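Local coordinates for transcriptional activator PlcR protein (Bacillus thuringiensis, PDB 3U3W), which activates virulence gene transcription by binding DNA through a helix-turn-helix domain in response to the quorum-sensing peptide PapR, at residues Y200-A203 / K204-L208. Numbering follows the deposited sequence.
Sequences YNHA and KALYL
Y200 and K204, one turn apart on helix 192-208, illustrate how i to i+4 spacing pairs an aromatic ring with an aliphatic chain. With CG anti to the backbone N (chi1 174°), the phenol ring lies beside the carbonyl carbon, toward the next turn, where K204 can reach its face. K204 CG stands over that face, 4.2 Å above the ring plane and toward the rim, while K204 CD passes beyond the CE2-CZ edge, 3.6 Å from Y200 CE2. Bends at chi3 and chi4 carry the amino group away from the ring, and a water bridges the two polar ends, donating to Y200 OH at 2.7 Å and accepting from K204 NZ at 3.2 Å. K204 NZ also bonds to the backbone of the bound PapR peptide, whose aromatic side chain makes a cation-pi contact with this lysine; N201 ND2 grips the peptide backbone as well as N159, so this flank of the helix lines the peptide site.

The same spacing serves a second pair, H202 and L206. Here L206 CD1 sits over a face of the imidazole, 3.6 Å from the ring centroid and displaced toward the CD2-NE2 side, in a CH-pi contact. Beneath both pairs run regular helical bonds: K204 N donates to Y200 O at 3.0 Å, and L206 N to H202 O at 2.9 Å.

Within the TPR-like, all-helical C-terminal domain, Y200 and Y207 touch helix 235-248, while A203 and L206 meet helix 212-228. H202 reaches both helix 212-228 and helix 171-187, and A205 packs against helices 171-187 and 153-167.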
loop_
_atom_site.group_PDB
_atom_site.type_symbol
_atom_site.label_atom_id
_atom_site.label_comp_id
_atom_site.label_asym_id
_atom_site.label_seq_id
_atom_site.Cartn_x
_atom_site.Cartn_y
_atom_site.Cartn_z
ATOM N N TYR A 200 10.690 14.256 4.919
ATOM C CA TYR A 200 10.632 14.670 6.312
ATOM C C TYR A 200 12.021 14.779 6.928
ATOM O O TYR A 200 12.310 15.740 7.650
ATOM C CB TYR A 200 9.800 13.700 7.118
ATOM C CG TYR A 200 9.810 13.965 8.602
ATOM C CD1 TYR A 200 9.100 15.031 9.144
ATOM C CD2 TYR A 200 10.515 13.139 9.465
ATOM C CE1 TYR A 200 9.094 15.267 10.497
ATOM C CE2 TYR A 200 10.513 13.359 10.833
ATOM C CZ TYR A 200 9.800 14.419 11.344
ATOM O OH TYR A 200 9.787 14.628 12.705
ATOM N N ASN A 201 12.860 13.781 6.655
ATOM C CA ASN A 201 14.200 13.722 7.225
ATOM C C ASN A 201 15.007 14.840 6.606
ATOM O O ASN A 201 15.696 15.577 7.298
ATOM C CB ASN A 201 14.857 12.363 6.948
ATOM C CG ASN A 201 14.245 11.216 7.761
ATOM O OD1 ASN A 201 13.768 11.411 8.889
ATOM N ND2 ASN A 201 14.271 10.003 7.189
ATOM N N HIS A 202 14.882 14.965 5.289
ATOM C CA HIS A 202 15.460 16.060 4.521
ATOM C C HIS A 202 15.053 17.414 5.107
ATOM O O HIS A 202 15.899 18.291 5.287
ATOM C CB HIS A 202 15.011 15.951 3.061
ATOM C CG HIS A 202 15.705 16.897 2.139
ATOM N ND1 HIS A 202 15.306 17.091 0.833
ATOM C CD2 HIS A 202 16.781 17.696 2.327
ATOM C CE1 HIS A 202 16.099 17.981 0.262
ATOM N NE2 HIS A 202 17.005 18.361 1.145
ATOM N N ALA A 203 13.764 17.576 5.417
ATOM C CA ALA A 203 13.280 18.826 6.003
ATOM C C ALA A 203 13.961 19.098 7.330
ATOM O O ALA A 203 14.343 20.229 7.596
ATOM C CB ALA A 203 11.796 18.807 6.180
ATOM N N LYS A 204 14.119 18.062 8.157
ATOM C CA LYS A 204 14.789 18.219 9.440
ATOM C C LYS A 204 16.228 18.709 9.257
ATOM O O LYS A 204 16.657 19.624 9.947
ATOM C CB LYS A 204 14.760 16.919 10.263
ATOM C CG LYS A 204 13.393 16.574 10.857
ATOM C CD LYS A 204 13.442 15.223 11.591
ATOM C CE LYS A 204 14.388 15.277 12.780
ATOM N NZ LYS A 204 13.903 16.286 13.747
ATOM N N ALA A 205 16.954 18.081 8.336
ATOM C CA ALA A 205 18.317 18.475 7.981
ATOM C C ALA A 205 18.445 19.927 7.442
ATOM O O ALA A 205 19.356 20.659 7.830
ATOM C CB ALA A 205 18.924 17.458 6.991
ATOM N N LEU A 206 17.541 20.324 6.550
ATOM C CA LEU A 206 17.486 21.694 6.050
ATOM C C LEU A 206 17.278 22.667 7.201
ATOM O O LEU A 206 17.937 23.717 7.272
ATOM C CB LEU A 206 16.381 21.854 4.984
ATOM C CG LEU A 206 16.676 21.095 3.675
ATOM C CD1 LEU A 206 15.438 20.798 2.843
ATOM C CD2 LEU A 206 17.718 21.836 2.836
ATOM N N TYR A 207 16.368 22.314 8.105
ATOM C CA TYR A 207 16.100 23.144 9.271
ATOM C C TYR A 207 17.356 23.269 10.151
ATOM O O TYR A 207 17.664 24.348 10.645
ATOM C CB TYR A 207 14.937 22.572 10.075
ATOM C CG TYR A 207 14.528 23.381 11.298
ATOM C CD1 TYR A 207 15.294 23.361 12.472
ATOM C CD2 TYR A 207 13.361 24.145 11.289
ATOM C CE1 TYR A 207 14.907 24.089 13.592
ATOM C CE2 TYR A 207 12.977 24.882 12.388
ATOM C CZ TYR A 207 13.748 24.846 13.542
ATOM O OH TYR A 207 13.343 25.578 14.639
ATOM N N LEU A 208 18.080 22.172 10.352
ATOM C CA LEU A 208 19.260 22.221 11.219
ATOM C C LEU A 208 20.337 23.111 10.584
ATOM O O LEU A 208 21.164 23.692 11.287
ATOM C CB LEU A 208 19.814 20.820 11.505
ATOM C CG LEU A 208 19.004 19.910 12.441
ATOM C CD1 LEU A 208 19.599 18.502 12.475
ATOM C CD2 LEU A 208 18.907 20.495 13.866
HETATM O O HOH W 1 10.788 16.968 13.469
#